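Local coordinates for protein leucine aminopeptidase 2 (PDB 2XPZ) that removes N-terminal residues from small peptides as a zinc aminopeptidase, preferring di- and tripeptides, and has low epoxide hydrolase activity in vitro, at residues 319-324 with 426-431; 159-164 with 312-317; 324-329 with 412-417. One frame throughout, in Å; residues are numbered along the deposited sequence.

Following the chain from its N terminus, interaction 2 comes first: 159-164, in the loop between strands 141-144 and 165-172 of the N-terminal domain, meets 312-317 of the M1 peptidase domain and closes a loop across the two domains. Interaction 1 opens just afterwards, at 319-324, and closes at 426-431. Interaction 3, 324-329 with 412-417, is nested inside that loop and shares the zinc ligand Glu324. Interactions 1 and 3 both draw on helix 321-339, joining it to helix 428-438 and helix 407-420 respectively. Interactions 1 and 2 also meet through the parallel strands 313-314 and 425-426, where Leu426 N lies 2.9 Å from Thr313 O.

Interaction 1 (319-324 with 426-431); sequences HFWLNE and LDTFQF. With ZN (zinc ion), chain C.
The N-terminal end of the helix that brings Glu324 to the catalytic zinc packs here against the capped start of helix 428-438, with His319 and Trp321 converging on Thr428. Thr428 OG1 lies 2.6 Å from His319 ND1 in a hydrogen bond whose donor may be either atom, and it also accepts from Trp321 NE1 at 3.0 Å, with OG1 almost in the plane of the indole. One buried hydroxyl is thus gripped by two rings. It faces them because OG1 stands beside its own backbone N, anti to the carbonyl carbon (chi1 -63°). CB of Asp427 sits over one face of the imidazole, a CH-pi contact at 3.5 Å from the ring centroid, while Phe429 CE2 comes up at the ring's edge. Asp427 itself is the N-cap of helix 428-438: its OD1 accepts from Gln430 N at 2.8 Å, and a weak return bond from Asp427 N to Gln430 OE1 completes a capping box. The other carboxylate oxygen, OD2, is taken by Glu16 N. Helix 321-339 carries Glu324 into the zinc site of the M1 peptidase domain, where His301 and His305 of the HExxH motif are its co-ligands and its OE2 is 2.1 Å from the metal. Farther along, Trp321 turns its six-membered edge toward the face of Phe431 in an offset edge-to-face pair, planes at 81°, with CH2 3.6 Å from CE2. Leu322 lies alongside, CG over one face of the indole and CD2 3.7 Å from Phe431 CB, and its CD1 rests against the backbone between Asp427 and Thr428. From helix 387-403, Leu396 touches Trp321 and Leu400 touches Phe431, while Tyr417 of helix 407-420 adjoins Leu322.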
loop_
_atom_site.group_PDB
_atom_site.type_symbol
_atom_site.label_atom_id
_atom_site.label_comp_id
_atom_site.label_asym_id
_atom_site.label_seq_id
_atom_site.Cartn_x
_atom_site.Cartn_y
_atom_site.Cartn_z
ATOM N N HIS A 319 -5.918 -1.316 -15.137
ATOM C CA HIS A 319 -6.372 -2.621 -14.672
ATOM C C HIS A 319 -5.788 -2.932 -13.317
ATOM O O HIS A 319 -5.527 -4.080 -12.975
ATOM C CB HIS A 319 -6.044 -3.701 -15.702
ATOM C CG HIS A 319 -6.773 -3.521 -16.995
ATOM N ND1 HIS A 319 -7.864 -4.293 -17.351
ATOM C CD2 HIS A 319 -6.600 -2.639 -18.000
ATOM C CE1 HIS A 319 -8.308 -3.903 -18.525
ATOM N NE2 HIS A 319 -7.562 -2.898 -18.947
ATOM N N PHE A 320 -5.626 -1.869 -12.545
ATOM C CA PHE A 320 -4.988 -1.917 -11.253
ATOM C C PHE A 320 -5.743 -2.779 -10.246
ATOM O O PHE A 320 -5.150 -3.263 -9.282
ATOM C CB PHE A 320 -4.835 -0.493 -10.732
ATOM C CG PHE A 320 -4.081 -0.397 -9.456
ATOM C CD1 PHE A 320 -2.861 -1.024 -9.316
ATOM C CD2 PHE A 320 -4.580 0.339 -8.401
ATOM C CE1 PHE A 320 -2.164 -0.930 -8.146
ATOM C CE2 PHE A 320 -3.881 0.436 -7.230
ATOM C CZ PHE A 320 -2.673 -0.196 -7.102
ATOM N N TRP A 321 -7.041 -2.982 -10.476
ATOM C CA TRP A 321 -7.882 -3.743 -9.553
ATOM C C TRP A 321 -7.423 -5.195 -9.420
ATOM O O TRP A 321 -7.621 -5.819 -8.374
ATOM C CB TRP A 321 -9.364 -3.673 -9.967
ATOM C CG TRP A 321 -9.757 -4.648 -11.048
ATOM C CD1 TRP A 321 -9.741 -4.436 -12.404
ATOM C CD2 TRP A 321 -10.229 -5.989 -10.857
ATOM N NE1 TRP A 321 -10.169 -5.569 -13.062
ATOM C CE2 TRP A 321 -10.470 -6.531 -12.136
ATOM C CE3 TRP A 321 -10.466 -6.782 -9.729
ATOM C CZ2 TRP A 321 -10.936 -7.834 -12.306
ATOM C CZ3 TRP A 321 -10.929 -8.070 -9.906
ATOM C CH2 TRP A 321 -11.157 -8.582 -11.176
ATOM N N LEU A 322 -6.809 -5.715 -10.481
ATOM C CA LEU A 322 -6.238 -7.065 -10.507
ATOM C C LEU A 322 -5.010 -7.191 -9.599
ATOM O O LEU A 322 -4.619 -8.285 -9.179
ATOM C CB LEU A 322 -5.832 -7.415 -11.938
ATOM C CG LEU A 322 -6.963 -7.671 -12.926
ATOM C CD1 LEU A 322 -6.465 -7.529 -14.345
ATOM C CD2 LEU A 322 -7.567 -9.050 -12.685
ATOM N N ASN A 323 -4.391 -6.051 -9.338
ATOM C CA ASN A 323 -3.283 -5.966 -8.426
ATOM C C ASN A 323 -3.875 -5.975 -7.038
ATOM O O ASN A 323 -3.760 -6.952 -6.309
ATOM C CB ASN A 323 -2.522 -4.658 -8.674
ATOM C CG ASN A 323 -1.088 -4.691 -8.156
ATOM O OD1 ASN A 323 -0.777 -5.384 -7.195
ATOM N ND2 ASN A 323 -0.220 -3.917 -8.782
ATOM N N GLU A 324 -4.563 -4.887 -6.710
ATOM C CA GLU A 324 -5.009 -4.591 -5.347
ATOM C C GLU A 324 -6.262 -5.302 -4.839
ATOM O O GLU A 324 -6.349 -5.623 -3.660
ATOM C CB GLU A 324 -5.174 -3.087 -5.185
ATOM C CG GLU A 324 -3.859 -2.399 -4.999
ATOM C CD GLU A 324 -3.138 -2.920 -3.778
ATOM O OE1 GLU A 324 -3.727 -3.746 -3.044
ATOM O OE2 GLU A 324 -1.988 -2.498 -3.545
ATOM N N LEU A 426 -1.351 -9.004 -17.029
ATOM C CA LEU A 426 -2.627 -9.227 -17.709
ATOM C C LEU A 426 -3.588 -8.079 -17.495
ATOM O O LEU A 426 -3.372 -7.216 -16.646
ATOM C CB LEU A 426 -3.272 -10.539 -17.257
ATOM C CG LEU A 426 -3.537 -10.661 -15.761
ATOM C CD1 LEU A 426 -4.855 -10.037 -15.455
ATOM C CD2 LEU A 426 -3.554 -12.104 -15.353
ATOM N N ASP A 427 -4.646 -8.063 -18.292
ATOM C CA ASP A 427 -5.702 -7.072 -18.135
ATOM C C ASP A 427 -6.982 -7.719 -17.613
ATOM O O ASP A 427 -7.054 -8.939 -17.447
ATOM C CB ASP A 427 -5.961 -6.309 -19.449
ATOM C CG ASP A 427 -6.139 -7.230 -20.649
ATOM O OD1 ASP A 427 -6.690 -8.342 -20.490
ATOM O OD2 ASP A 427 -5.729 -6.830 -21.760
ATOM N N THR A 428 -7.980 -6.884 -17.343
ATOM C CA THR A 428 -9.298 -7.345 -16.929
ATOM C C THR A 428 -9.814 -8.467 -17.827
ATOM O O THR A 428 -10.157 -9.551 -17.357
ATOM C CB THR A 428 -10.312 -6.187 -16.953
ATOM O OG1 THR A 428 -9.910 -5.180 -16.014
ATOM C CG2 THR A 428 -11.706 -6.689 -16.608
ATOM N N PHE A 429 -9.859 -8.200 -19.126
ATOM C CA PHE A 429 -10.402 -9.157 -20.084
ATOM C C PHE A 429 -9.667 -10.502 -20.056
ATOM O O PHE A 429 -10.286 -11.549 -20.220
ATOM C CB PHE A 429 -10.417 -8.568 -21.505
ATOM C CG PHE A 429 -11.093 -7.225 -21.602
ATOM C CD1 PHE A 429 -12.401 -7.123 -22.032
ATOM C CD2 PHE A 429 -10.414 -6.067 -21.257
ATOM C CE1 PHE A 429 -13.014 -5.890 -22.114
ATOM C CE2 PHE A 429 -11.023 -4.838 -21.338
ATOM C CZ PHE A 429 -12.319 -4.745 -21.770
ATOM N N GLN A 430 -8.353 -10.476 -19.848
ATOM C CA GLN A 430 -7.572 -11.713 -19.784
ATOM C C GLN A 430 -7.928 -12.526 -18.553
ATOM O O GLN A 430 -7.840 -13.756 -18.558
ATOM C CB GLN A 430 -6.075 -11.422 -19.789
ATOM C CG GLN A 430 -5.499 -11.185 -21.164
ATOM C CD GLN A 430 -3.996 -11.106 -21.143
ATOM O OE1 GLN A 430 -3.434 -10.065 -20.824
ATOM N NE2 GLN A 430 -3.333 -12.210 -21.476
ATOM N N PHE A 431 -8.318 -11.828 -17.494
ATOM C CA PHE A 431 -8.716 -12.492 -16.264
ATOM C C PHE A 431 -10.019 -13.242 -16.474
ATOM O O PHE A 431 -10.135 -14.412 -16.101
ATOM C CB PHE A 431 -8.850 -11.478 -15.116
ATOM C CG PHE A 431 -9.811 -11.900 -14.035
ATOM C CD1 PHE A 431 -9.492 -12.923 -13.157
ATOM C CD2 PHE A 431 -11.026 -11.257 -13.895
ATOM C CE1 PHE A 431 -10.372 -13.305 -12.169
ATOM C CE2 PHE A 431 -11.913 -11.632 -12.910
ATOM C CZ PHE A 431 -11.584 -12.658 -12.043
HETATM ZN ZN ZN C . -1.411 -3.285 -1.646
#

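Interaction 2 (159-164 with 312-317); sequences DTPSVK and VTNCSW
Pro161 presses its ring onto Trp317, with CG over one face of the six-membered ring, a CH-pi contact 3.6 Å from the centroid. The pair lies at the interface of the N-terminal and catalytic domains of this M1 peptidase, and Pro161 belongs to a type I beta turn from Thr160 to Val163. Beside the indole, Pro161 CB packs on Thr313 CG2 at 3.7 Å. Lys164 runs alongside the same threonine in the opposite direction: its chain bends about the CG-CD bond (chi3 -88°), and NZ donates to Thr313 OG1 at 2.9 Å and also to Lys424 O. Thr313 OG1 has Gly309 O as a second partner. Ser162 OG lies close to Thr160 OG1 and makes at most a weak approach to Cys315 O; which one takes its proton is not settled.

Second-shell bonds set these groups. An ST turn, with Ser162 N donating to Thr160 OG1 at 3.2 Å, ties the turn across Pro161, while Ser425 OG bonds to Pro161 O. Within 312-317, Asn314 ND2 donates to Ser316 O at 3.0 Å from above the carbonyl plane. One water spans the two segments, donating to Asp159 O at 2.9 Å and weakly accepting from Trp317 NE1.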
loop_
_atom_site.group_PDB
_atom_site.type_symbol
_atom_site.label_atom_id
_atom_site.label_comp_id
_atom_site.label_asym_id
_atom_site.label_seq_id
_atom_site.Cartn_x
_atom_site.Cartn_y
_atom_site.Cartn_z
ATOM N N ASP A 159 8.871 2.053 -18.082
ATOM C CA ASP A 159 8.191 2.231 -16.812
ATOM C C ASP A 159 6.728 1.830 -16.920
ATOM O O ASP A 159 5.837 2.675 -16.901
ATOM C CB ASP A 159 8.325 3.680 -16.352
ATOM C CG ASP A 159 7.879 3.873 -14.937
ATOM O OD1 ASP A 159 7.523 2.868 -14.294
ATOM O OD2 ASP A 159 7.888 5.028 -14.473
ATOM N N THR A 160 6.493 0.532 -17.041
ATOM C CA THR A 160 5.156 0.004 -17.198
ATOM C C THR A 160 5.090 -1.367 -16.555
ATOM O O THR A 160 6.023 -2.150 -16.683
ATOM C CB THR A 160 4.800 -0.177 -18.656
ATOM O OG1 THR A 160 3.603 -0.952 -18.742
ATOM C CG2 THR A 160 5.905 -0.919 -19.396
ATOM N N PRO A 161 3.977 -1.678 -15.873
ATOM C CA PRO A 161 3.816 -2.970 -15.193
ATOM C C PRO A 161 3.799 -4.169 -16.160
ATOM O O PRO A 161 3.841 -5.310 -15.707
ATOM C CB PRO A 161 2.462 -2.833 -14.484
ATOM C CG PRO A 161 2.148 -1.377 -14.509
ATOM C CD PRO A 161 2.801 -0.812 -15.709
ATOM N N SER A 162 3.739 -3.923 -17.463
ATOM C CA SER A 162 3.709 -5.021 -18.434
ATOM C C SER A 162 5.107 -5.486 -18.810
ATOM O O SER A 162 5.274 -6.536 -19.427
ATOM C CB SER A 162 2.921 -4.628 -19.686
ATOM O OG SER A 162 3.050 -3.248 -19.941
ATOM N N VAL A 163 6.103 -4.688 -18.441
ATOM C CA VAL A 163 7.500 -5.063 -18.619
ATOM C C VAL A 163 8.077 -5.526 -17.289
ATOM O O VAL A 163 8.231 -4.738 -16.356
ATOM C CB VAL A 163 8.351 -3.892 -19.118
ATOM C CG1 VAL A 163 9.810 -4.275 -19.112
ATOM C CG2 VAL A 163 7.928 -3.468 -20.509
ATOM N N LYS A 164 8.388 -6.811 -17.199
ATOM C CA LYS A 164 9.008 -7.344 -16.002
ATOM C C LYS A 164 10.370 -7.930 -16.360
ATOM O O LYS A 164 10.496 -8.608 -17.371
ATOM C CB LYS A 164 8.095 -8.388 -15.362
ATOM C CG LYS A 164 6.802 -7.798 -14.807
ATOM C CD LYS A 164 6.174 -8.692 -13.753
ATOM C CE LYS A 164 5.255 -9.715 -14.368
ATOM N NZ LYS A 164 4.492 -10.423 -13.316
ATOM N N VAL A 312 1.891 -11.930 -10.369
ATOM C CA VAL A 312 0.975 -11.694 -11.473
ATOM C C VAL A 312 0.547 -10.230 -11.495
ATOM O O VAL A 312 -0.194 -9.783 -10.622
ATOM C CB VAL A 312 -0.281 -12.554 -11.341
ATOM C CG1 VAL A 312 -1.244 -12.238 -12.457
ATOM C CG2 VAL A 312 0.084 -14.026 -11.349
ATOM N N THR A 313 0.987 -9.493 -12.509
ATOM C CA THR A 313 0.899 -8.033 -12.483
ATOM C C THR A 313 -0.200 -7.406 -13.363
ATOM O O THR A 313 -0.488 -7.873 -14.468
ATOM C CB THR A 313 2.280 -7.427 -12.834
ATOM O OG1 THR A 313 3.288 -8.121 -12.103
ATOM C CG2 THR A 313 2.358 -5.963 -12.488
ATOM N N ASN A 314 -0.828 -6.349 -12.858
ATOM C CA ASN A 314 -1.687 -5.541 -13.708
ATOM C C ASN A 314 -0.838 -4.940 -14.822
ATOM O O ASN A 314 0.136 -4.259 -14.558
ATOM C CB ASN A 314 -2.361 -4.430 -12.905
ATOM C CG ASN A 314 -1.377 -3.605 -12.111
ATOM O OD1 ASN A 314 -0.656 -4.134 -11.258
ATOM N ND2 ASN A 314 -1.350 -2.300 -12.371
ATOM N N CYS A 315 -1.196 -5.190 -16.067
ATOM C CA CYS A 315 -0.390 -4.704 -17.183
ATOM C C CYS A 315 -0.429 -3.185 -17.298
ATOM O O CYS A 315 0.420 -2.578 -17.939
ATOM C CB CYS A 315 -0.869 -5.325 -18.499
ATOM S SG CYS A 315 -2.617 -4.972 -18.890
ATOM N N SER A 316 -1.443 -2.574 -16.703
ATOM C CA SER A 316 -1.554 -1.126 -16.747
ATOM C C SER A 316 -2.299 -0.607 -15.548
ATOM O O SER A 316 -2.882 -1.365 -14.788
ATOM C CB SER A 316 -2.225 -0.644 -18.039
ATOM O OG SER A 316 -3.469 -1.288 -18.267
ATOM N N TRP A 317 -2.259 0.701 -15.377
ATOM C CA TRP A 317 -2.957 1.301 -14.274
ATOM C C TRP A 317 -4.412 1.518 -14.635
ATOM O O TRP A 317 -5.162 2.126 -13.881
ATOM C CB TRP A 317 -2.252 2.574 -13.852
ATOM C CG TRP A 317 -0.792 2.318 -13.644
ATOM C CD1 TRP A 317 0.238 2.851 -14.355
ATOM C CD2 TRP A 317 -0.199 1.429 -12.680
ATOM N NE1 TRP A 317 1.434 2.367 -13.888
ATOM C CE2 TRP A 317 1.193 1.495 -12.866
ATOM C CE3 TRP A 317 -0.711 0.593 -11.687
ATOM C CZ2 TRP A 317 2.080 0.757 -12.077
ATOM C CZ3 TRP A 317 0.170 -0.138 -10.920
ATOM C CH2 TRP A 317 1.551 -0.051 -11.119
HETATM O O HOH W 1 2.937 2.836 -16.520
#

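Interaction 3 (324-329 with 412-417); sequences EGWTVY and PFIRHY. With ZN (zinc ion), chain C.
Helix segments 324-329 and 412-417 run at 136° between their N-to-C directions, their axes 13.5 Å apart at closest approach, so that large side chains must bridge the space. Trp326 does most of this. The face of its five-membered ring lies against the Tyr417 ring in an offset stack, centroids 4.4 Å apart and planes at 24°, with the pyrrole NE1 3.4 Å from Tyr417 CZ and placed over the phenol face. The far rim of the indole points at the other helix: CZ2 meets Phe413 CE2 at 3.5 Å, and CH2 meets Ile414 CG1 at 3.4 Å, both approaching near the indole plane. One tryptophan therefore takes Tyr417 on a face and Phe413 and Ile414 along its edge. Its chi1 of -107°, off the staggered positions, turns the indole toward the other helix. An alanine here is likely to leave Tyr417 without its stacking partner and open a gap between the two helices facing Phe413 and Ile414.

One turn on, Tyr329 extends the contact. Ile414 CD1 touches the phenol edge at CE2, 3.3 Å away, with the isoleucine chain extended to get there; the hydroxyl beyond bonds to Arg333 NH1. No hydrogen bond links the segments. Phe418 meets Trp326 edge-to-face and Leu397 of helix 387-403 also touches it, while Phe413 leans on Leu435 and Phe438 of helix 428-438. This is apolar helix-to-helix packing in the M1 catalytic domain, between helix 407-420 and the face of helix 321-339 that carries Trp326 and Tyr329, the same helix that bears the zinc ligand Glu324.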
loop_
_atom_site.group_PDB
_atom_site.type_symbol
_atom_site.label_atom_id
_atom_site.label_comp_id
_atom_site.label_asym_id
_atom_site.label_seq_id
_atom_site.Cartn_x
_atom_site.Cartn_y
_atom_site.Cartn_z
ATOM N N GLU A 324 -4.563 -4.887 -6.710
ATOM C CA GLU A 324 -5.009 -4.591 -5.347
ATOM C C GLU A 324 -6.262 -5.302 -4.839
ATOM O O GLU A 324 -6.349 -5.623 -3.660
ATOM C CB GLU A 324 -5.174 -3.087 -5.185
ATOM C CG GLU A 324 -3.859 -2.399 -4.999
ATOM C CD GLU A 324 -3.138 -2.920 -3.778
ATOM O OE1 GLU A 324 -3.727 -3.746 -3.044
ATOM O OE2 GLU A 324 -1.988 -2.498 -3.545
ATOM N N GLY A 325 -7.225 -5.529 -5.722
ATOM C CA GLY A 325 -8.413 -6.271 -5.364
ATOM C C GLY A 325 -8.105 -7.711 -5.029
ATOM O O GLY A 325 -8.562 -8.225 -4.020
ATOM N N TRP A 326 -7.340 -8.375 -5.885
ATOM C CA TRP A 326 -6.943 -9.760 -5.639
ATOM C C TRP A 326 -6.167 -9.857 -4.341
ATOM O O TRP A 326 -6.152 -10.891 -3.687
ATOM C CB TRP A 326 -6.062 -10.274 -6.774
ATOM C CG TRP A 326 -6.693 -11.258 -7.723
ATOM C CD1 TRP A 326 -6.847 -11.108 -9.073
ATOM C CD2 TRP A 326 -7.206 -12.556 -7.411
ATOM N NE1 TRP A 326 -7.432 -12.224 -9.616
ATOM C CE2 TRP A 326 -7.665 -13.133 -8.610
ATOM C CE3 TRP A 326 -7.335 -13.290 -6.228
ATOM C CZ2 TRP A 326 -8.242 -14.394 -8.667
ATOM C CZ3 TRP A 326 -7.908 -14.544 -6.283
ATOM C CH2 TRP A 326 -8.354 -15.084 -7.490
ATOM N N THR A 327 -5.512 -8.769 -3.971
ATOM C CA THR A 327 -4.641 -8.784 -2.814
ATOM C C THR A 327 -5.434 -8.606 -1.541
ATOM O O THR A 327 -5.164 -9.252 -0.534
ATOM C CB THR A 327 -3.586 -7.684 -2.892
ATOM O OG1 THR A 327 -2.623 -8.018 -3.890
ATOM C CG2 THR A 327 -2.888 -7.566 -1.578
ATOM N N VAL A 328 -6.413 -7.720 -1.577
ATOM C CA VAL A 328 -7.318 -7.593 -0.448
ATOM C C VAL A 328 -8.065 -8.912 -0.233
ATOM O O VAL A 328 -8.211 -9.357 0.902
ATOM C CB VAL A 328 -8.296 -6.437 -0.643
ATOM C CG1 VAL A 328 -9.432 -6.572 0.315
ATOM C CG2 VAL A 328 -7.584 -5.109 -0.447
ATOM N N TYR A 329 -8.511 -9.544 -1.324
ATOM C CA TYR A 329 -9.189 -10.841 -1.237
ATOM C C TYR A 329 -8.315 -11.882 -0.562
ATOM O O TYR A 329 -8.677 -12.447 0.474
ATOM C CB TYR A 329 -9.612 -11.376 -2.615
ATOM C CG TYR A 329 -10.201 -12.778 -2.537
ATOM C CD1 TYR A 329 -11.526 -12.977 -2.174
ATOM C CD2 TYR A 329 -9.426 -13.897 -2.795
ATOM C CE1 TYR A 329 -12.059 -14.243 -2.089
ATOM C CE2 TYR A 329 -9.956 -15.170 -2.707
ATOM C CZ TYR A 329 -11.275 -15.332 -2.351
ATOM O OH TYR A 329 -11.823 -16.585 -2.253
ATOM N N PRO A 412 -9.552 -23.550 -6.232
ATOM C CA PRO A 412 -8.877 -24.147 -7.390
ATOM C C PRO A 412 -8.690 -23.150 -8.527
ATOM O O PRO A 412 -7.714 -23.256 -9.253
ATOM C CB PRO A 412 -9.836 -25.255 -7.821
ATOM C CG PRO A 412 -10.601 -25.583 -6.594
ATOM C CD PRO A 412 -10.779 -24.281 -5.884
ATOM N N PHE A 413 -9.608 -22.201 -8.674
ATOM C CA PHE A 413 -9.462 -21.150 -9.670
ATOM C C PHE A 413 -8.358 -20.175 -9.319
ATOM O O PHE A 413 -7.746 -19.592 -10.207
ATOM C CB PHE A 413 -10.742 -20.353 -9.816
ATOM C CG PHE A 413 -10.548 -19.029 -10.498
ATOM C CD1 PHE A 413 -10.461 -18.953 -11.877
ATOM C CD2 PHE A 413 -10.458 -17.859 -9.764
ATOM C CE1 PHE A 413 -10.294 -17.736 -12.510
ATOM C CE2 PHE A 413 -10.285 -16.639 -10.394
ATOM C CZ PHE A 413 -10.204 -16.577 -11.766
ATOM N N ILE A 414 -8.132 -19.971 -8.024
ATOM C CA ILE A 414 -7.082 -19.064 -7.565
ATOM C C ILE A 414 -5.704 -19.638 -7.897
ATOM O O ILE A 414 -4.812 -18.907 -8.315
ATOM C CB ILE A 414 -7.203 -18.756 -6.048
ATOM C CG1 ILE A 414 -8.514 -18.033 -5.756
ATOM C CG2 ILE A 414 -6.045 -17.921 -5.567
ATOM C CD1 ILE A 414 -8.766 -17.857 -4.282
ATOM N N ARG A 415 -5.540 -20.949 -7.738
ATOM C CA ARG A 415 -4.263 -21.592 -8.038
ATOM C C ARG A 415 -3.962 -21.695 -9.540
ATOM O O ARG A 415 -2.803 -21.620 -9.943
ATOM C CB ARG A 415 -4.182 -22.974 -7.396
ATOM C CG ARG A 415 -4.329 -22.975 -5.895
ATOM C CD ARG A 415 -4.301 -24.404 -5.354
ATOM N NE ARG A 415 -4.492 -24.479 -3.903
ATOM C CZ ARG A 415 -5.676 -24.461 -3.297
ATOM N NH1 ARG A 415 -5.749 -24.539 -1.977
ATOM N NH2 ARG A 415 -6.791 -24.360 -4.006
ATOM N N HIS A 416 -5.002 -21.879 -10.356
ATOM C CA HIS A 416 -4.852 -21.912 -11.814
ATOM C C HIS A 416 -4.506 -20.519 -12.338
ATOM O O HIS A 416 -3.584 -20.367 -13.133
ATOM C CB HIS A 416 -6.119 -22.462 -12.500
ATOM C CG HIS A 416 -6.076 -22.403 -13.993
ATOM N ND1 HIS A 416 -6.608 -21.359 -14.721
ATOM C CD2 HIS A 416 -5.552 -23.258 -14.913
ATOM C CE1 HIS A 416 -6.421 -21.569 -16.010
ATOM N NE2 HIS A 416 -5.782 -22.722 -16.150
ATOM N N TYR A 417 -5.241 -19.509 -11.878
ATOM C CA TYR A 417 -5.001 -18.126 -12.281
ATOM C C TYR A 417 -3.568 -17.684 -12.008
ATOM O O TYR A 417 -2.873 -17.260 -12.927
ATOM C CB TYR A 417 -6.005 -17.176 -11.618
ATOM C CG TYR A 417 -5.663 -15.695 -11.719
ATOM C CD1 TYR A 417 -6.116 -14.918 -12.777
ATOM C CD2 TYR A 417 -4.901 -15.077 -10.739
ATOM C CE1 TYR A 417 -5.807 -13.572 -12.857
ATOM C CE2 TYR A 417 -4.587 -13.740 -10.814
ATOM C CZ TYR A 417 -5.040 -12.993 -11.868
ATOM O OH TYR A 417 -4.715 -11.659 -11.923
HETATM ZN ZN ZN C . -1.411 -3.285 -1.646
#